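Local coordinates for nucleoside-diphosphate-sugar epimerase (Pseudomonas aeruginosa, PDB 2X4G), which probably binds a nicotinamide adenine dinucleotide cofactor and probably acts on sugar nucleotides as a Rossmann-fold member of the epimerase/dehydratase family, its exact reaction not being established, at residues G125-M130 and I178-M183; Q213-D218 and Q304-R309; G139-F144 and R238-G243. All coordinates share one frame; numbering follows the deposited sequence.

In the fold
Leaving strand 121-124, the chain first meets strand 176-185 in interaction 1, which closes a loop containing helix 154-171. Before that loop is complete, residues 139-144 turn toward strand 238-247, so interaction 3 crosses interaction 1. Interaction 2 follows interaction 1 in series but crosses interaction 3: it opens on strand 213-218 and closes at residues 304-309, just ahead of helix 309-315. Strands 176-185, 213-218 and 238-247 belong to one mixed sheet, and each contact lays a non-strand segment against one of them. Residues 139-144 and 304-309 also meet each other through probable backbone hydrogen bonds at G139, tying the late loop to the Rossmann-type part of the chain.

Interaction 1 (G125-M130 and I178-M183); sequences GSAYAM and IGIPGM
I180 presents its CG2 methyl to the backbone of S126 and A127 and so carries the apolar part of this contact. With CG1 beside its own backbone N (chi1 -56°), the other branch, CG2, lies anti to that N and reaches the S126-A127 peptide, 3.4 Å from S126 C. The CB of A127 adds a looser touch to the same methyl; its small size suits the start of a short 3-10 turn so near the strand. G125 brings no side chain, and its main chain can therefore lie close to the strand, where G125 N donates to G179 O at 2.9 Å. This bond is of the kind that pairs parallel strands 121-124 and 176-185. P181 has no N-H to offer; its CD rests 3.7 Å from G125 O. Farther along, a water accepts from A127 N and donates to P181 O, bridging the diverging chains. S126 points away, and its OG accepts from Y128 N (2.9 Å), forming an ST turn. The contact thus sits where neighbouring Rossmann strands separate: the S126 side chain touches K159 of helix 154-171, from the YxxxK sequence common in this family, while I180 packs on R238 and L240 of strand 238-247.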
ATOM      1  N   GLY A 125      22.485   4.830  12.708  1.00 39.23           N
ATOM      2  CA  GLY A 125      22.035   4.999  11.329  1.00 40.20           C
ATOM      3  C   GLY A 125      21.708   3.724  10.549  1.00 39.88           C
ATOM      4  O   GLY A 125      21.595   2.629  11.113  1.00 39.59           O
ATOM      5  N   SER A 126      21.572   3.884   9.238  1.00 40.43           N
ATOM      6  CA  SER A 126      21.210   2.811   8.345  1.00 40.70           C
ATOM      7  C   SER A 126      22.073   2.821   7.113  1.00 42.21           C
ATOM      8  O   SER A 126      22.532   3.871   6.665  1.00 43.07           O
ATOM      9  CB  SER A 126      19.786   2.980   7.893  1.00 40.87           C
ATOM     10  OG  SER A 126      19.565   2.213   6.734  1.00 41.20           O
ATOM     11  N   ALA A 127      22.252   1.638   6.542  1.00 43.07           N
ATOM     12  CA  ALA A 127      23.108   1.452   5.389  1.00 44.29           C
ATOM     13  C   ALA A 127      22.396   1.921   4.135  1.00 46.16           C
ATOM     14  O   ALA A 127      23.011   2.006   3.064  1.00 47.27           O
ATOM     15  CB  ALA A 127      23.496  -0.010   5.258  1.00 43.62           C
ATOM     16  N   TYR A 128      21.094   2.196   4.265  1.00 47.09           N
ATOM     17  CA  TYR A 128      20.290   2.719   3.159  1.00 48.54           C
ATOM     18  C   TYR A 128      20.516   4.221   2.946  1.00 49.52           C
ATOM     19  O   TYR A 128      20.126   4.770   1.897  1.00 51.06           O
ATOM     20  CB  TYR A 128      18.812   2.387   3.361  1.00 48.40           C
ATOM     21  CG  TYR A 128      18.510   0.912   3.197  1.00 50.13           C
ATOM     22  CD1 TYR A 128      18.118   0.390   1.968  1.00 52.91           C
ATOM     23  CD2 TYR A 128      18.627   0.031   4.265  1.00 50.35           C
ATOM     24  CE1 TYR A 128      17.848  -0.976   1.821  1.00 53.54           C
ATOM     25  CE2 TYR A 128      18.359  -1.330   4.122  1.00 50.20           C
ATOM     26  CZ  TYR A 128      17.976  -1.823   2.906  1.00 52.15           C
ATOM     27  OH  TYR A 128      17.719  -3.169   2.772  1.00 53.88           O
ATOM     28  N   ALA A 129      21.177   4.875   3.909  1.00 49.03           N
ATOM     29  CA  ALA A 129      21.682   6.236   3.701  1.00 50.10           C
ATOM     30  C   ALA A 129      22.834   6.266   2.678  1.00 51.06           C
ATOM     31  O   ALA A 129      23.235   7.330   2.236  1.00 52.14           O
ATOM     32  CB  ALA A 129      22.129   6.871   5.028  1.00 49.00           C
ATOM     33  N   MET A 130      23.360   5.105   2.306  1.00 51.33           N
ATOM     34  CA  MET A 130      24.471   5.030   1.378  1.00 52.66           C
ATOM     35  C   MET A 130      23.956   4.553   0.037  1.00 53.24           C
ATOM     36  O   MET A 130      22.999   3.780  -0.013  1.00 52.27           O
ATOM     37  CB  MET A 130      25.530   4.056   1.879  1.00 52.44           C
ATOM     38  CG  MET A 130      25.910   4.202   3.346  1.00 54.04           C
ATOM     39  SD  MET A 130      27.220   3.014   3.780  1.00 61.11           S
ATOM     40  CE  MET A 130      26.427   1.428   3.479  1.00 58.81           C
ATOM     41  N   ILE A 178      28.531   8.214  14.149  1.00 43.16           N
ATOM     42  CA  ILE A 178      27.457   7.438  13.530  1.00 42.31           C
ATOM     43  C   ILE A 178      27.812   5.953  13.401  1.00 41.32           C
ATOM     44  O   ILE A 178      28.803   5.593  12.761  1.00 41.11           O
ATOM     45  CB  ILE A 178      27.112   7.987  12.160  1.00 43.08           C
ATOM     46  CG1 ILE A 178      26.785   9.468  12.268  1.00 44.70           C
ATOM     47  CG2 ILE A 178      25.930   7.243  11.570  1.00 42.42           C
ATOM     48  CD1 ILE A 178      26.685  10.127  10.922  1.00 47.02           C
ATOM     49  N   GLY A 179      26.979   5.107  14.017  1.00 40.13           N
ATOM     50  CA  GLY A 179      27.122   3.652  13.979  1.00 39.11           C
ATOM     51  C   GLY A 179      26.002   3.051  13.162  1.00 38.71           C
ATOM     52  O   GLY A 179      24.839   3.330  13.404  1.00 39.14           O
ATOM     53  N   ILE A 180      26.369   2.238  12.177  1.00 38.88           N
ATOM     54  CA  ILE A 180      25.469   1.754  11.144  1.00 38.37           C
ATOM     55  C   ILE A 180      25.557   0.250  11.140  1.00 38.46           C
ATOM     56  O   ILE A 180      26.437  -0.303  10.499  1.00 39.23           O
ATOM     57  CB  ILE A 180      25.898   2.240   9.736  1.00 38.73           C
ATOM     58  CG1 ILE A 180      26.005   3.765   9.674  1.00 38.96           C
ATOM     59  CG2 ILE A 180      24.917   1.748   8.664  1.00 38.12           C
ATOM     60  CD1 ILE A 180      26.488   4.268   8.307  1.00 39.27           C
ATOM     61  N   PRO A 181      24.658  -0.432  11.863  1.00 38.23           N
ATOM     62  CA  PRO A 181      24.695  -1.884  11.823  1.00 37.93           C
ATOM     63  C   PRO A 181      24.015  -2.436  10.579  1.00 38.11           C
ATOM     64  O   PRO A 181      23.198  -1.755   9.978  1.00 38.94           O
ATOM     65  CB  PRO A 181      23.904  -2.264  13.062  1.00 37.46           C
ATOM     66  CG  PRO A 181      22.917  -1.204  13.199  1.00 37.19           C
ATOM     67  CD  PRO A 181      23.613   0.052  12.775  1.00 37.86           C
ATOM     68  N   GLY A 182      24.359  -3.659  10.200  1.00 38.12           N
ATOM     69  CA  GLY A 182      23.599  -4.392   9.204  1.00 38.52           C
ATOM     70  C   GLY A 182      22.254  -4.808   9.780  1.00 38.57           C
ATOM     71  O   GLY A 182      21.879  -4.380  10.877  1.00 38.77           O
ATOM     72  N   MET A 183      21.524  -5.643   9.045  1.00 38.64           N
ATOM     73  CA  MET A 183      20.271  -6.195   9.533  1.00 38.15           C
ATOM     74  C   MET A 183      20.543  -6.946  10.853  1.00 37.22           C
ATOM     75  O   MET A 183      21.255  -7.942  10.861  1.00 37.07           O
ATOM     76  CB  MET A 183      19.688  -7.140   8.483  1.00 38.85           C
ATOM     77  CG  MET A 183      18.226  -7.486   8.671  1.00 40.51           C
ATOM     78  SD  MET A 183      17.739  -8.980   7.775  1.00 43.83           S
ATOM     79  CE  MET A 183      16.046  -9.166   8.336  1.00 45.80           C
TER
HETATM   80  O   HOH W   1      21.417  -1.001   7.997  1.00 22.74           O

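Interaction 2 (Q213-D218 and Q304-R309)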
ATOM      1  N   GLN A 213      21.191  -9.111  -1.912  1.00 54.22           N
ATOM      2  CA  GLN A 213      22.379  -9.227  -1.094  1.00 53.51           C
ATOM      3  C   GLN A 213      22.099  -8.492   0.195  1.00 51.69           C
ATOM      4  O   GLN A 213      21.468  -7.449   0.175  1.00 52.09           O
ATOM      5  CB  GLN A 213      23.572  -8.583  -1.807  1.00 54.44           C
ATOM      6  CG  GLN A 213      23.736  -8.993  -3.254  1.00 56.63           C
ATOM      7  CD  GLN A 213      25.090  -8.597  -3.790  1.00 59.77           C
ATOM      8  OE1 GLN A 213      25.883  -9.458  -4.225  1.00 61.89           O
ATOM      9  NE2 GLN A 213      25.394  -7.295  -3.724  1.00 58.31           N
ATOM     10  N   ARG A 214      22.590  -9.017   1.311  1.00 50.03           N
ATOM     11  CA  ARG A 214      22.319  -8.423   2.614  1.00 48.34           C
ATOM     12  C   ARG A 214      23.397  -8.751   3.618  1.00 45.85           C
ATOM     13  O   ARG A 214      23.966  -9.826   3.566  1.00 45.82           O
ATOM     14  CB  ARG A 214      20.988  -8.951   3.130  1.00 48.56           C
ATOM     15  CG  ARG A 214      20.448  -8.157   4.292  1.00 50.90           C
ATOM     16  CD  ARG A 214      19.021  -8.546   4.623  1.00 53.59           C
ATOM     17  NE  ARG A 214      18.090  -8.109   3.589  1.00 57.20           N
ATOM     18  CZ  ARG A 214      17.651  -6.859   3.446  1.00 58.59           C
ATOM     19  NH1 ARG A 214      18.061  -5.891   4.268  1.00 58.05           N
ATOM     20  NH2 ARG A 214      16.806  -6.575   2.457  1.00 60.01           N
ATOM     21  N   ASN A 215      23.673  -7.821   4.526  1.00 43.88           N
ATOM     22  CA  ASN A 215      24.527  -8.091   5.686  1.00 42.22           C
ATOM     23  C   ASN A 215      23.695  -8.211   6.947  1.00 40.75           C
ATOM     24  O   ASN A 215      22.929  -7.297   7.299  1.00 40.15           O
ATOM     25  CB  ASN A 215      25.582  -7.019   5.901  1.00 42.10           C
ATOM     26  CG  ASN A 215      26.618  -7.421   6.962  1.00 42.21           C
ATOM     27  OD1 ASN A 215      26.490  -7.056   8.127  1.00 41.64           O
ATOM     28  ND2 ASN A 215      27.637  -8.182   6.557  1.00 41.06           N
ATOM     29  N   VAL A 216      23.868  -9.352   7.614  1.00 39.50           N
ATOM     30  CA  VAL A 216      23.161  -9.697   8.832  1.00 38.15           C
ATOM     31  C   VAL A 216      24.144  -9.662   9.995  1.00 37.21           C
ATOM     32  O   VAL A 216      25.294 -10.060   9.830  1.00 37.80           O
ATOM     33  CB  VAL A 216      22.556 -11.097   8.691  1.00 38.31           C
ATOM     34  CG1 VAL A 216      22.168 -11.685  10.047  1.00 38.38           C
ATOM     35  CG2 VAL A 216      21.361 -11.023   7.794  1.00 38.33           C
ATOM     36  N   ILE A 217      23.702  -9.177  11.155  1.00 35.85           N
ATOM     37  CA  ILE A 217      24.564  -9.079  12.337  1.00 35.05           C
ATOM     38  C   ILE A 217      23.838  -9.528  13.594  1.00 34.70           C
ATOM     39  O   ILE A 217      22.639  -9.303  13.765  1.00 34.32           O
ATOM     40  CB  ILE A 217      25.149  -7.651  12.572  1.00 34.88           C
ATOM     41  CG1 ILE A 217      26.274  -7.718  13.629  1.00 33.96           C
ATOM     42  CG2 ILE A 217      24.058  -6.673  12.971  1.00 33.73           C
ATOM     43  CD1 ILE A 217      26.671  -6.438  14.230  1.00 32.18           C
ATOM     44  N   ASP A 218      24.593 -10.197  14.456  1.00 34.65           N
ATOM     45  CA  ASP A 218      24.080 -10.754  15.686  1.00 34.83           C
ATOM     46  C   ASP A 218      23.748  -9.577  16.637  1.00 34.44           C
ATOM     47  O   ASP A 218      24.493  -8.607  16.730  1.00 34.59           O
ATOM     48  CB  ASP A 218      25.138 -11.725  16.230  1.00 35.40           C
ATOM     49  CG  ASP A 218      24.813 -12.294  17.609  1.00 36.97           C
ATOM     50  OD1 ASP A 218      24.260 -13.411  17.656  1.00 40.37           O
ATOM     51  OD2 ASP A 218      25.159 -11.663  18.646  1.00 37.17           O
ATOM     52  N   GLN A 304      22.688  -4.164   0.204  1.00 55.26           N
ATOM     53  CA  GLN A 304      24.006  -4.622  -0.288  1.00 53.61           C
ATOM     54  C   GLN A 304      24.870  -5.261   0.794  1.00 51.42           C
ATOM     55  O   GLN A 304      24.532  -5.220   1.975  1.00 50.17           O
ATOM     56  CB  GLN A 304      24.778  -3.472  -0.934  1.00 54.18           C
ATOM     57  CG  GLN A 304      25.082  -2.298  -0.016  1.00 52.51           C
ATOM     58  CD  GLN A 304      25.796  -1.179  -0.745  1.00 51.99           C
ATOM     59  OE1 GLN A 304      26.533  -1.421  -1.702  1.00 53.62           O
ATOM     60  NE2 GLN A 304      25.579   0.051  -0.305  1.00 49.33           N
ATOM     61  N   PHE A 305      25.976  -5.873   0.367  1.00 50.50           N
ATOM     62  CA  PHE A 305      26.995  -6.386   1.278  1.00 48.83           C
ATOM     63  C   PHE A 305      27.726  -5.194   1.852  1.00 48.13           C
ATOM     64  O   PHE A 305      27.835  -4.159   1.196  1.00 48.33           O
ATOM     65  CB  PHE A 305      28.012  -7.296   0.572  1.00 49.70           C
ATOM     66  CG  PHE A 305      27.479  -8.659   0.153  1.00 48.59           C
ATOM     67  CD1 PHE A 305      26.289  -9.177   0.641  1.00 47.33           C
ATOM     68  CD2 PHE A 305      28.213  -9.435  -0.716  1.00 47.90           C
ATOM     69  CE1 PHE A 305      25.846 -10.442   0.244  1.00 47.25           C
ATOM     70  CE2 PHE A 305      27.771 -10.690  -1.106  1.00 49.08           C
ATOM     71  CZ  PHE A 305      26.584 -11.191  -0.618  1.00 48.27           C
ATOM     72  N   LEU A 306      28.229  -5.356   3.072  1.00 46.95           N
ATOM     73  CA  LEU A 306      28.906  -4.292   3.799  1.00 46.58           C
ATOM     74  C   LEU A 306      30.342  -4.715   4.152  1.00 47.65           C
ATOM     75  O   LEU A 306      30.591  -5.880   4.422  1.00 47.70           O
ATOM     76  CB  LEU A 306      28.110  -3.934   5.056  1.00 44.91           C
ATOM     77  CG  LEU A 306      26.621  -3.585   4.851  1.00 44.27           C
ATOM     78  CD1 LEU A 306      26.003  -2.939   6.096  1.00 40.81           C
ATOM     79  CD2 LEU A 306      26.389  -2.683   3.631  1.00 41.68           C
ATOM     80  N   ASP A 307      31.269  -3.756   4.115  1.00 49.12           N
ATOM     81  CA  ASP A 307      32.679  -3.952   4.425  1.00 50.33           C
ATOM     82  C   ASP A 307      32.873  -3.516   5.858  1.00 49.72           C
ATOM     83  O   ASP A 307      32.615  -2.364   6.189  1.00 49.30           O
ATOM     84  CB  ASP A 307      33.545  -3.068   3.491  1.00 52.28           C
ATOM     85  CG  ASP A 307      35.070  -3.340   3.605  1.00 54.27           C
ATOM     86  OD1 ASP A 307      35.844  -2.782   2.784  1.00 55.90           O
ATOM     87  OD2 ASP A 307      35.500  -4.118   4.489  1.00 56.77           O
ATOM     88  N   GLY A 308      33.347  -4.433   6.700  1.00 49.94           N
ATOM     89  CA  GLY A 308      33.566  -4.165   8.124  1.00 49.56           C
ATOM     90  C   GLY A 308      34.948  -3.709   8.567  1.00 50.38           C
ATOM     91  O   GLY A 308      35.205  -3.631   9.762  1.00 50.34           O
ATOM     92  N   ARG A 309      35.826  -3.371   7.633  1.00 51.88           N
ATOM     93  CA  ARG A 309      37.227  -3.070   7.964  1.00 53.61           C
ATOM     94  C   ARG A 309      37.442  -1.838   8.850  1.00 53.05           C
ATOM     95  O   ARG A 309      38.309  -1.846   9.733  1.00 53.14           O
ATOM     96  CB  ARG A 309      38.046  -2.883   6.685  1.00 55.68           C
ATOM     97  CG  ARG A 309      38.385  -4.175   5.932  1.00 59.57           C
ATOM     98  CD  ARG A 309      38.700  -3.844   4.459  1.00 65.19           C
ATOM     99  NE  ARG A 309      39.610  -4.796   3.816  1.00 69.69           N
ATOM    100  CZ  ARG A 309      40.067  -4.661   2.569  1.00 73.56           C
ATOM    101  NH1 ARG A 309      39.681  -3.620   1.823  1.00 74.44           N
ATOM    102  NH2 ARG A 309      40.903  -5.571   2.058  1.00 74.90           N
TER
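The side-chain amide of Q213 stacks on the ring of F305, an unusual centre for a contact between a strand and a loop that has no hydrogen bond across it. The two planes are 19° apart. OE1 lies over one face, nearer the ring's border than its middle, 3.8 Å from F305 CE2. Q213 gets there because its chain runs extended beyond CG (chi2 -166°), while at its root CB meets F305 CE1 at 3.6 Å. Glutamine suits the place: its methylenes offer apolar surface and its flat amide can lie along an aromatic face. The edge of the ring, in turn, approaches the backbone N of R214 (3.7 Å from CE1).

Two residues on, N215 and L306 make a second, purely apolar touch, with N215 CB 3.7 Å from L306 CG. With CG turned anti to the backbone N (chi1 -170°), the N215 amide extends to N245 and G243, leaving CB to make the touch; ND2 donates to N245 OD1 and OD1 accepts from G243 N. N245 OD1 also takes the N-H of L306, so one asparagine links strand and loop indirectly. The side chain of Q304 points the other way, its amide pairing with P131 O and H133 N. Beyond the contact the loop enters helix 309-315.

Strand 213-218 runs parallel to 176-185 and antiparallel to 238-247, and it leads directly into helix 219-232, where D218 is the N-cap. The loop lies against this corner of the sheet, with L306 also packing on L240 and T242 of strand 238-247.

Interaction 3 (G139-F144 and R238-G243); sequences GHEGLF and RYLLTG
R238 and E141 join strand 238-241 to a type I beta turn, H140 to L143, and the arginine can be followed outward from its root. CB rests 3.9 Å from E141 CG. The chain then bends (chi3 -87°), which brings the guanidinium round to the carbonyls at the turn. NE makes a weak hydrogen bond to E141 O. CZ lies near F144 CE2, and the guanidinium lies flat on the phenyl ring, their centres 3.9 Å apart and planes at 13°, an off-centre cation-pi stack. At the tip, NH2 donates to E141 O at 3.1 Å, nearly within its own guanidinium plane but from above the carbonyl plane, and more weakly to L143 O. The other terminal nitrogen, NH1, forms a salt bridge with D163 of helix 154-171. Arginine suits this position because one planar group can serve two carbonyls at its edge, an aromatic on its face and an acid beyond.

Farther along, L240 puts CD1 3.6 Å from both G139 O and H140 CA, packing its branched apolar end against the start of the turn. The E141 and L240 side chains run antiparallel alongside each other, E141 bent at chi2, and its carboxylate takes up a strand N-H: L240 N donates to OE1 at 2.7 Å, almost straight at 171°, arriving on the anti side of the carboxylate.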
ATOM      1  N   GLY A 139      29.755  -2.503   0.288  1.00 53.22           N
ATOM      2  CA  GLY A 139      29.699  -1.100   0.636  1.00 53.13           C
ATOM      3  C   GLY A 139      30.523  -0.702   1.846  1.00 52.45           C
ATOM      4  O   GLY A 139      30.794  -1.509   2.735  1.00 51.49           O
ATOM      5  N   HIS A 140      30.902   0.570   1.871  1.00 52.52           N
ATOM      6  CA  HIS A 140      31.802   1.093   2.877  1.00 52.15           C
ATOM      7  C   HIS A 140      31.418   2.539   3.204  1.00 51.80           C
ATOM      8  O   HIS A 140      30.595   3.153   2.521  1.00 52.40           O
ATOM      9  CB  HIS A 140      33.270   0.973   2.396  1.00 53.42           C
ATOM     10  CG  HIS A 140      33.560   1.703   1.118  1.00 55.01           C
ATOM     11  ND1 HIS A 140      33.907   3.038   1.084  1.00 55.77           N
ATOM     12  CD2 HIS A 140      33.545   1.287  -0.170  1.00 55.41           C
ATOM     13  CE1 HIS A 140      34.079   3.415  -0.169  1.00 56.00           C
ATOM     14  NE2 HIS A 140      33.868   2.372  -0.951  1.00 56.04           N
ATOM     15  N   GLU A 141      32.036   3.074   4.245  1.00 50.92           N
ATOM     16  CA  GLU A 141      31.647   4.359   4.808  1.00 50.48           C
ATOM     17  C   GLU A 141      31.844   5.572   3.879  1.00 51.58           C
ATOM     18  O   GLU A 141      31.249   6.632   4.098  1.00 51.70           O
ATOM     19  CB  GLU A 141      32.421   4.578   6.099  1.00 50.14           C
ATOM     20  CG  GLU A 141      31.988   3.680   7.246  1.00 49.37           C
ATOM     21  CD  GLU A 141      32.640   2.303   7.279  1.00 49.50           C
ATOM     22  OE1 GLU A 141      32.344   1.548   8.231  1.00 48.25           O
ATOM     23  OE2 GLU A 141      33.423   1.967   6.371  1.00 50.04           O
ATOM     24  N   GLY A 142      32.682   5.422   2.859  1.00 52.41           N
ATOM     25  CA  GLY A 142      32.970   6.489   1.922  1.00 53.58           C
ATOM     26  C   GLY A 142      31.914   6.686   0.857  1.00 54.18           C
ATOM     27  O   GLY A 142      31.998   7.622   0.085  1.00 55.29           O
ATOM     28  N   LEU A 143      30.924   5.797   0.798  1.00 54.01           N
ATOM     29  CA  LEU A 143      29.853   5.906  -0.189  1.00 54.68           C
ATOM     30  C   LEU A 143      28.858   6.963   0.245  1.00 54.92           C
ATOM     31  O   LEU A 143      28.129   6.760   1.185  1.00 54.14           O
ATOM     32  CB  LEU A 143      29.130   4.566  -0.359  1.00 53.66           C
ATOM     33  CG  LEU A 143      29.951   3.397  -0.892  1.00 54.12           C
ATOM     34  CD1 LEU A 143      29.033   2.238  -1.158  1.00 53.36           C
ATOM     35  CD2 LEU A 143      30.705   3.780  -2.182  1.00 56.66           C
ATOM     36  N   PHE A 144      28.824   8.090  -0.446  1.00 56.98           N
ATOM     37  CA  PHE A 144      27.870   9.141  -0.147  1.00 57.77           C
ATOM     38  C   PHE A 144      27.060   9.504  -1.377  1.00 59.78           C
ATOM     39  O   PHE A 144      27.538   9.420  -2.502  1.00 61.15           O
ATOM     40  CB  PHE A 144      28.596  10.395   0.308  1.00 58.29           C
ATOM     41  CG  PHE A 144      29.210  10.295   1.665  1.00 57.08           C
ATOM     42  CD1 PHE A 144      30.540   9.980   1.811  1.00 57.63           C
ATOM     43  CD2 PHE A 144      28.467  10.564   2.795  1.00 56.36           C
ATOM     44  CE1 PHE A 144      31.110   9.914   3.061  1.00 57.32           C
ATOM     45  CE2 PHE A 144      29.036  10.504   4.050  1.00 55.32           C
ATOM     46  CZ  PHE A 144      30.350  10.177   4.183  1.00 55.92           C
ATOM     47  N   ARG A 238      31.281   7.627  10.186  1.00 46.51           N
ATOM     48  CA  ARG A 238      30.382   6.464  10.198  1.00 45.37           C
ATOM     49  C   ARG A 238      31.185   5.199  10.480  1.00 44.65           C
ATOM     50  O   ARG A 238      32.371   5.119  10.144  1.00 45.67           O
ATOM     51  CB  ARG A 238      29.664   6.303   8.857  1.00 45.80           C
ATOM     52  CG  ARG A 238      29.118   7.609   8.307  1.00 48.03           C
ATOM     53  CD  ARG A 238      27.957   7.440   7.349  1.00 49.72           C
ATOM     54  NE  ARG A 238      28.406   7.224   5.978  1.00 53.14           N
ATOM     55  CZ  ARG A 238      27.724   7.560   4.879  1.00 55.18           C
ATOM     56  NH1 ARG A 238      26.536   8.158   4.944  1.00 54.76           N
ATOM     57  NH2 ARG A 238      28.257   7.307   3.694  1.00 57.32           N
ATOM     58  N   TYR A 239      30.552   4.217  11.111  1.00 43.01           N
ATOM     59  CA  TYR A 239      31.173   2.912  11.295  1.00 41.83           C
ATOM     60  C   TYR A 239      30.156   1.820  11.051  1.00 40.47           C
ATOM     61  O   TYR A 239      29.192   1.667  11.801  1.00 38.61           O
ATOM     62  CB  TYR A 239      31.758   2.781  12.694  1.00 41.74           C
ATOM     63  CG  TYR A 239      32.895   3.718  12.936  1.00 43.02           C
ATOM     64  CD1 TYR A 239      32.681   4.976  13.478  1.00 42.79           C
ATOM     65  CD2 TYR A 239      34.188   3.359  12.593  1.00 43.85           C
ATOM     66  CE1 TYR A 239      33.740   5.842  13.701  1.00 44.01           C
ATOM     67  CE2 TYR A 239      35.244   4.222  12.800  1.00 45.38           C
ATOM     68  CZ  TYR A 239      35.014   5.457  13.359  1.00 45.73           C
ATOM     69  OH  TYR A 239      36.075   6.304  13.560  1.00 48.56           O
ATOM     70  N   LEU A 240      30.379   1.080   9.968  1.00 40.61           N
ATOM     71  CA  LEU A 240      29.589  -0.093   9.644  1.00 39.83           C
ATOM     72  C   LEU A 240      29.925  -1.264  10.600  1.00 39.47           C
ATOM     73  O   LEU A 240      31.090  -1.651  10.777  1.00 39.05           O
ATOM     74  CB  LEU A 240      29.832  -0.483   8.199  1.00 40.61           C
ATOM     75  CG  LEU A 240      29.216   0.413   7.129  1.00 40.56           C
ATOM     76  CD1 LEU A 240      29.840   0.104   5.769  1.00 38.41           C
ATOM     77  CD2 LEU A 240      27.680   0.203   7.105  1.00 39.67           C
ATOM     78  N   LEU A 241      28.874  -1.786  11.237  1.00 38.66           N
ATOM     79  CA  LEU A 241      28.985  -2.841  12.218  1.00 37.61           C
ATOM     80  C   LEU A 241      28.345  -4.049  11.549  1.00 37.57           C
ATOM     81  O   LEU A 241      27.147  -4.118  11.444  1.00 36.67           O
ATOM     82  CB  LEU A 241      28.277  -2.428  13.517  1.00 36.84           C
ATOM     83  CG  LEU A 241      28.769  -1.104  14.150  1.00 35.82           C
ATOM     84  CD1 LEU A 241      27.939  -0.712  15.352  1.00 31.50           C
ATOM     85  CD2 LEU A 241      30.255  -1.177  14.540  1.00 34.20           C
ATOM     86  N   THR A 242      29.178  -4.977  11.078  1.00 38.55           N
ATOM     87  CA  THR A 242      28.769  -6.004  10.129  1.00 38.87           C
ATOM     88  C   THR A 242      28.968  -7.379  10.696  1.00 39.42           C
ATOM     89  O   THR A 242      29.754  -7.565  11.615  1.00 39.90           O
ATOM     90  CB  THR A 242      29.606  -5.932   8.845  1.00 39.61           C
ATOM     91  OG1 THR A 242      30.970  -6.216   9.148  1.00 39.81           O
ATOM     92  CG2 THR A 242      29.544  -4.558   8.237  1.00 39.90           C
ATOM     93  N   GLY A 243      28.265  -8.346  10.112  1.00 40.64           N
ATOM     94  CA  GLY A 243      28.242  -9.726  10.587  1.00 41.08           C
ATOM     95  C   GLY A 243      28.594 -10.642   9.450  1.00 42.48           C
ATOM     96  O   GLY A 243      29.771 -10.934   9.243  1.00 43.82           O
TER
HETATM   97  O   HOH W   2      33.285  -0.982   9.366  1.00 29.51           O